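Local structure of CBS domain protein (Shewanella oneidensis, 3LHH) at residues 47-52 / 150-155; 75-80 / 89-94. The protein binds AMP through its pair of CBS domains, the part of a longer membrane protein described here, which as a whole probably binds flavin adenine dinucleotide. One frame throughout, in Å; residues are numbered along the deposited sequence.

Overall arrangement
From the N terminus, segment 47-52 lays the short edge strand 49-50 beside strand 149-154 of the second CBS repeat, so contact 1 closes a loop of nearly the whole modelled chain and ties its start to a sheet built mostly from the other repeat. Contact 2 lies within that loop: the chain passes strand 57-58 and helix 63-71, then folds strands 77-81 and 88-93 into a hairpin with only eight residues between segments 75-80 and 89-94. The two centres are about 14 Å apart, yet the contacts meet where Leu-152 CD2 packs 3.8 Å from Pro-79 CG. Both touch the same AMP, contact 1 mainly at its ribose and contact 2 at its base and phosphate.

Contact 1 of 2, residues 47-52 / 150-155; sequences LMVPRS and KGLVTL. With AMP (adenosine monophosphate), chain B.
Val-49 and Leu-152 form an antiparallel hydrogen-bonded pair, gripping each other through two backbone bonds: Val-49 N to Leu-152 O at 2.7 Å and Leu-152 N to Val-49 O at 2.9 Å. Their side chains run alongside one another on the same face of the sheet, with Leu-152 CD1 3.7 Å from Val-49 CB. The two branches of Val-49 reach different parts of the nucleotide: CG1, set opposite the backbone N (chi1 173°), lies near the adenine at N3, and CG2 touches ribose O2'. Thr-154 OG1 donates to AMP O3' at 2.7 Å. The same hydroxyl caps Asp-157 N at the start of helix 155-163, and Asp-157 itself binds AMP. One water bridges Leu-47 O and Thr-154 N, extending the link beyond the paired residues.

On the other side of the strand, the selenomethionine Met-48 lays CG 3.8 Å from Gly-151 CA and turns about its CG-SE bond (chi3 66°), bringing CE near Lys-150 O. Gly-151 lies close against Met-48 CG and Val-49 O, with backbone angles that call for glycine. A longer bond, Arg-51 N to Lys-150 O at 3.2 Å, approaches from above the carbonyl plane, while the Arg-51 guanidinium turns to a salt bridge with Asp-86.

Lys-150 and Gly-151 together face Val-142 in a classic beta bulge, where strand 149-154 pairs with strand 139-143. Val-153 packs against helix 125-135 and, with Leu-47, against helix 155-163; Leu-152 lies on Phe-141.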
loop_
_atom_site.group_PDB
_atom_site.type_symbol
_atom_site.label_atom_id
_atom_site.label_comp_id
_atom_site.label_asym_id
_atom_site.label_seq_id
_atom_site.Cartn_x
_atom_site.Cartn_y
_atom_site.Cartn_z
ATOM N N LEU A 47 2.668 -1.496 -14.558
ATOM C CA LEU A 47 2.269 -0.311 -13.789
ATOM C C LEU A 47 2.481 -0.579 -12.306
ATOM O O LEU A 47 2.368 0.307 -11.459
ATOM C CB LEU A 47 0.803 0.033 -14.047
ATOM C CG LEU A 47 0.337 -0.069 -15.503
ATOM C CD1 LEU A 47 0.252 -1.522 -15.950
ATOM C CD2 LEU A 47 -1.000 0.608 -15.691
HETATM N N MSE A 48 2.804 -1.827 -12.015
HETATM C CA MSE A 48 2.931 -2.311 -10.657
HETATM C C MSE A 48 4.186 -1.816 -9.960
HETATM O O MSE A 48 5.246 -1.712 -10.577
HETATM C CB MSE A 48 2.983 -3.831 -10.717
HETATM C CG MSE A 48 2.841 -4.523 -9.413
HETATM SE SE MSE A 48 2.324 -6.344 -9.804
HETATM C CE MSE A 48 3.942 -6.966 -10.685
ATOM N N VAL A 49 4.066 -1.510 -8.671
ATOM C CA VAL A 49 5.243 -1.439 -7.809
ATOM C C VAL A 49 5.550 -2.874 -7.343
ATOM O O VAL A 49 4.780 -3.442 -6.578
ATOM C CB VAL A 49 5.001 -0.556 -6.572
ATOM C CG1 VAL A 49 6.183 -0.653 -5.603
ATOM C CG2 VAL A 49 4.731 0.907 -6.972
ATOM N N PRO A 50 6.670 -3.458 -7.807
ATOM C CA PRO A 50 7.033 -4.847 -7.485
ATOM C C PRO A 50 7.170 -5.047 -5.980
ATOM O O PRO A 50 7.583 -4.116 -5.288
ATOM C CB PRO A 50 8.420 -5.011 -8.126
ATOM C CG PRO A 50 8.609 -3.808 -9.024
ATOM C CD PRO A 50 7.794 -2.723 -8.417
ATOM N N ARG A 51 6.867 -6.242 -5.480
ATOM C CA ARG A 51 6.979 -6.505 -4.046
ATOM C C ARG A 51 8.350 -6.151 -3.451
ATOM O O ARG A 51 8.443 -5.822 -2.275
ATOM C CB ARG A 51 6.625 -7.952 -3.715
ATOM C CG ARG A 51 7.509 -8.977 -4.379
ATOM C CD ARG A 51 7.093 -10.393 -4.003
ATOM N NE ARG A 51 7.579 -10.807 -2.679
ATOM C CZ ARG A 51 6.822 -11.434 -1.786
ATOM N NH1 ARG A 51 5.546 -11.722 -2.061
ATOM N NH2 ARG A 51 7.331 -11.786 -0.625
ATOM N N SER A 52 9.412 -6.219 -4.245
ATOM C CA SER A 52 10.736 -5.880 -3.715
ATOM C C SER A 52 10.927 -4.375 -3.503
ATOM O O SER A 52 11.772 -3.956 -2.707
ATOM C CB SER A 52 11.853 -6.444 -4.595
ATOM O OG SER A 52 11.881 -5.814 -5.857
ATOM N N LYS A 150 2.331 -10.016 -5.440
ATOM C CA LYS A 150 3.244 -9.712 -6.548
ATOM C C LYS A 150 3.691 -8.251 -6.527
ATOM O O LYS A 150 4.696 -7.892 -7.130
ATOM C CB LYS A 150 2.557 -9.982 -7.902
ATOM C CG LYS A 150 2.647 -11.410 -8.384
ATOM C CD LYS A 150 4.098 -11.802 -8.666
ATOM C CE LYS A 150 4.459 -13.155 -8.034
ATOM N NZ LYS A 150 5.756 -13.125 -7.253
ATOM N N GLY A 151 2.915 -7.403 -5.871
ATOM C CA GLY A 151 3.198 -5.986 -5.876
ATOM C C GLY A 151 1.982 -5.160 -5.514
ATOM O O GLY A 151 0.994 -5.689 -5.005
ATOM N N LEU A 152 2.060 -3.860 -5.768
ATOM C CA LEU A 152 0.927 -2.990 -5.514
ATOM C C LEU A 152 0.750 -1.996 -6.639
ATOM O O LEU A 152 1.701 -1.676 -7.358
ATOM C CB LEU A 152 1.056 -2.271 -4.163
ATOM C CG LEU A 152 2.196 -1.288 -3.936
ATOM C CD1 LEU A 152 1.925 0.063 -4.571
ATOM C CD2 LEU A 152 2.388 -1.134 -2.436
ATOM N N VAL A 153 -0.484 -1.538 -6.806
ATOM C CA VAL A 153 -0.786 -0.472 -7.761
ATOM C C VAL A 153 -1.394 0.718 -7.030
ATOM O O VAL A 153 -2.225 0.545 -6.137
ATOM C CB VAL A 153 -1.744 -0.962 -8.860
ATOM C CG1 VAL A 153 -1.929 0.119 -9.940
ATOM C CG2 VAL A 153 -1.187 -2.182 -9.485
ATOM N N THR A 154 -0.974 1.926 -7.399
ATOM C CA THR A 154 -1.583 3.129 -6.850
ATOM C C THR A 154 -2.491 3.844 -7.865
ATOM O O THR A 154 -2.293 3.774 -9.076
ATOM C CB THR A 154 -0.529 4.136 -6.341
ATOM O OG1 THR A 154 0.189 4.682 -7.454
ATOM C CG2 THR A 154 0.450 3.467 -5.381
ATOM N N LEU A 155 -3.483 4.552 -7.354
ATOM C CA LEU A 155 -4.341 5.358 -8.215
ATOM C C LEU A 155 -3.468 6.348 -8.981
ATOM O O LEU A 155 -3.615 6.520 -10.202
ATOM C CB LEU A 155 -5.366 6.101 -7.369
ATOM C CG LEU A 155 -6.231 7.097 -8.138
ATOM C CD1 LEU A 155 -7.142 6.352 -9.070
ATOM C CD2 LEU A 155 -7.020 7.964 -7.163
HETATM P P AMP B . 3.672 9.104 -2.874
HETATM O O1P AMP B . 5.158 8.901 -2.661
HETATM O O2P AMP B . 2.844 8.691 -1.688
HETATM O O3P AMP B . 3.277 10.425 -3.489
HETATM O "O5'" AMP B . 3.405 8.076 -4.075
HETATM C "C5'" AMP B . 4.013 8.304 -5.351
HETATM C "C4'" AMP B . 4.374 6.974 -6.017
HETATM O "O4'" AMP B . 5.338 6.241 -5.245
HETATM C "C3'" AMP B . 3.184 6.026 -6.129
HETATM O "O3'" AMP B . 2.355 6.298 -7.274
HETATM C "C2'" AMP B . 3.868 4.678 -6.204
HETATM O "O2'" AMP B . 4.441 4.591 -7.510
HETATM C "C1'" AMP B . 5.030 4.834 -5.242
HETATM N N9 AMP B . 4.693 4.457 -3.837
HETATM C C8 AMP B . 3.787 5.064 -3.045
HETATM N N7 AMP B . 3.735 4.506 -1.813
HETATM C C5 AMP B . 4.630 3.501 -1.808
HETATM C C6 AMP B . 5.093 2.512 -0.812
HETATM N N6 AMP B . 4.570 2.467 0.443
HETATM N N1 AMP B . 6.063 1.662 -1.196
HETATM C C2 AMP B . 6.597 1.700 -2.439
HETATM N N3 AMP B . 6.219 2.574 -3.393
HETATM C C4 AMP B . 5.254 3.479 -3.136
HETATM O O HOH W 1 1.542 1.542 -9.082
#

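Contact 2 of 2, residues 75-80 / 89-94. With AMP (adenosine monophosphate), chain B.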
loop_
_atom_site.group_PDB
_atom_site.type_symbol
_atom_site.label_atom_id
_atom_site.label_comp_id
_atom_site.label_asym_id
_atom_site.label_seq_id
_atom_site.Cartn_x
_atom_site.Cartn_y
_atom_site.Cartn_z
ATOM N N HIS A 75 6.787 8.613 0.954
ATOM C CA HIS A 75 5.430 8.082 0.688
ATOM C C HIS A 75 4.337 8.503 1.664
ATOM O O HIS A 75 4.564 8.567 2.857
ATOM C CB HIS A 75 5.447 6.560 0.586
ATOM C CG HIS A 75 6.432 6.052 -0.415
ATOM N ND1 HIS A 75 6.518 6.571 -1.693
ATOM C CD2 HIS A 75 7.375 5.083 -0.332
ATOM C CE1 HIS A 75 7.471 5.936 -2.353
ATOM N NE2 HIS A 75 8.004 5.028 -1.552
ATOM N N SER A 76 3.138 8.765 1.145
ATOM C CA SER A 76 2.014 9.157 1.989
ATOM C C SER A 76 1.355 7.989 2.702
ATOM O O SER A 76 0.757 8.161 3.766
ATOM C CB SER A 76 0.930 9.885 1.152
ATOM O OG SER A 76 1.474 11.022 0.523
ATOM N N ARG A 77 1.407 6.811 2.095
ATOM C CA ARG A 77 0.746 5.644 2.669
ATOM C C ARG A 77 1.663 4.420 2.671
ATOM O O ARG A 77 2.452 4.224 1.759
ATOM C CB ARG A 77 -0.565 5.330 1.923
ATOM C CG ARG A 77 -1.449 6.553 1.656
ATOM C CD ARG A 77 -2.886 6.175 1.280
ATOM N NE ARG A 77 -3.707 5.956 2.468
ATOM C CZ ARG A 77 -4.140 6.929 3.265
ATOM N NH1 ARG A 77 -3.837 8.199 3.006
ATOM N NH2 ARG A 77 -4.869 6.633 4.331
ATOM N N PHE A 78 1.548 3.602 3.712
ATOM C CA PHE A 78 2.395 2.415 3.845
ATOM C C PHE A 78 1.564 1.179 4.110
ATOM O O PHE A 78 0.769 1.169 5.043
ATOM C CB PHE A 78 3.375 2.605 4.998
ATOM C CG PHE A 78 4.358 3.719 4.766
ATOM C CD1 PHE A 78 5.588 3.454 4.202
ATOM C CD2 PHE A 78 4.040 5.031 5.089
ATOM C CE1 PHE A 78 6.522 4.491 3.986
ATOM C CE2 PHE A 78 4.957 6.067 4.866
ATOM C CZ PHE A 78 6.193 5.789 4.312
ATOM N N PRO A 79 1.762 0.128 3.296
ATOM C CA PRO A 79 1.231 -1.194 3.615
ATOM C C PRO A 79 1.792 -1.627 4.958
ATOM O O PRO A 79 2.944 -1.320 5.275
ATOM C CB PRO A 79 1.800 -2.083 2.503
ATOM C CG PRO A 79 2.246 -1.089 1.397
ATOM C CD PRO A 79 2.677 0.106 2.142
ATOM N N VAL A 80 0.978 -2.328 5.736
ATOM C CA VAL A 80 1.360 -2.795 7.059
ATOM C C VAL A 80 1.163 -4.289 7.129
ATOM O O VAL A 80 0.082 -4.806 6.826
ATOM C CB VAL A 80 0.464 -2.203 8.155
ATOM C CG1 VAL A 80 0.864 -2.768 9.510
ATOM C CG2 VAL A 80 0.545 -0.695 8.147
ATOM N N VAL A 89 -1.673 -6.788 6.648
ATOM C CA VAL A 89 -2.831 -6.539 7.493
ATOM C C VAL A 89 -3.649 -5.330 7.017
ATOM O O VAL A 89 -4.837 -5.235 7.313
ATOM C CB VAL A 89 -2.421 -6.384 8.967
ATOM C CG1 VAL A 89 -3.573 -5.861 9.787
ATOM C CG2 VAL A 89 -1.967 -7.727 9.520
ATOM N N GLY A 90 -3.008 -4.422 6.273
ATOM C CA GLY A 90 -3.658 -3.216 5.782
ATOM C C GLY A 90 -2.672 -2.097 5.450
ATOM O O GLY A 90 -1.555 -2.336 5.015
ATOM N N ILE A 91 -3.089 -0.866 5.691
ATOM C CA ILE A 91 -2.375 0.294 5.184
ATOM C C ILE A 91 -2.462 1.414 6.207
ATOM O O ILE A 91 -3.432 1.503 6.956
ATOM C CB ILE A 91 -3.007 0.770 3.861
ATOM C CG1 ILE A 91 -2.694 -0.203 2.730
ATOM C CG2 ILE A 91 -2.525 2.151 3.481
ATOM C CD1 ILE A 91 -3.615 -0.003 1.538
ATOM N N ILE A 92 -1.446 2.267 6.239
ATOM C CA ILE A 92 -1.403 3.347 7.210
ATOM C C ILE A 92 -1.086 4.635 6.478
ATOM O O ILE A 92 -0.274 4.650 5.544
ATOM C CB ILE A 92 -0.333 3.063 8.294
ATOM C CG1 ILE A 92 -0.986 3.002 9.671
ATOM C CG2 ILE A 92 0.765 4.100 8.297
ATOM C CD1 ILE A 92 -0.702 1.710 10.403
ATOM N N SER A 93 -1.748 5.709 6.898
ATOM C CA SER A 93 -1.436 7.047 6.435
ATOM C C SER A 93 -0.271 7.604 7.247
ATOM O O SER A 93 -0.309 7.593 8.478
ATOM C CB SER A 93 -2.655 7.950 6.613
ATOM O OG SER A 93 -2.274 9.307 6.570
ATOM N N ALA A 94 0.761 8.088 6.566
ATOM C CA ALA A 94 1.913 8.620 7.268
ATOM C C ALA A 94 1.513 9.848 8.094
ATOM O O ALA A 94 1.936 10.016 9.244
ATOM C CB ALA A 94 3.008 8.972 6.282
HETATM P P AMP B . 3.672 9.104 -2.874
HETATM O O1P AMP B . 5.158 8.901 -2.661
HETATM O O2P AMP B . 2.844 8.691 -1.688
HETATM O O3P AMP B . 3.277 10.425 -3.489
HETATM O "O5'" AMP B . 3.405 8.076 -4.075
HETATM C "C5'" AMP B . 4.013 8.304 -5.351
HETATM C "C4'" AMP B . 4.374 6.974 -6.017
HETATM O "O4'" AMP B . 5.338 6.241 -5.245
HETATM C "C3'" AMP B . 3.184 6.026 -6.129
HETATM O "O3'" AMP B . 2.355 6.298 -7.274
HETATM C "C2'" AMP B . 3.868 4.678 -6.204
HETATM O "O2'" AMP B . 4.441 4.591 -7.510
HETATM C "C1'" AMP B . 5.030 4.834 -5.242
HETATM N N9 AMP B . 4.693 4.457 -3.837
HETATM C C8 AMP B . 3.787 5.064 -3.045
HETATM N N7 AMP B . 3.735 4.506 -1.813
HETATM C C5 AMP B . 4.630 3.501 -1.808
HETATM C C6 AMP B . 5.093 2.512 -0.812
HETATM N N6 AMP B . 4.570 2.467 0.443
HETATM N N1 AMP B . 6.063 1.662 -1.196
HETATM C C2 AMP B . 6.597 1.700 -2.439
HETATM N N3 AMP B . 6.219 2.574 -3.393
HETATM C C4 AMP B . 5.254 3.479 -3.136
HETATM O O HOH W 2 0.027 10.550 4.639
#
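Strands 77-80 and 89-93 run antiparallel at 156°, their axes 4.2 Å apart at closest. Phe-78 and Ile-92 exchange two backbone hydrogen bonds at the centre, Val-80 O accepts from both Val-89 N and Gly-90 N in a classic beta bulge, and just beyond the strands Ala-94 N donates to Ser-76 O at 2.8 Å. On one face of the hairpin Val-80 CG2 meets Ile-92 CD1 at 3.5 Å, and Ala-94 CB sits at the edge of the Phe-78 ring, 3.8 Å from CE2. On the other, Arg-77 CB packs against Ile-91 CG2. This is the beta hairpin of the first CBS domain, and the residues entering it bind AMP. The His-75 ring lies with one face over the adenine, AMP C5 3.4 Å above its plane, while ND1 donates to phosphate O1P at 2.9 Å. An alanine here would remove both the ring over the base and this donor, and is likely to leave the base less firmly fixed and O1P without its mate. Ser-76 N donates almost straight to O2P at 2.8 Å, and Arg-77 O accepts a hydrogen bond from AMP N6 at 3.1 Å. Pro-79 and Ile-91 pack on Met-139 and Phe-141 of strand 139-143.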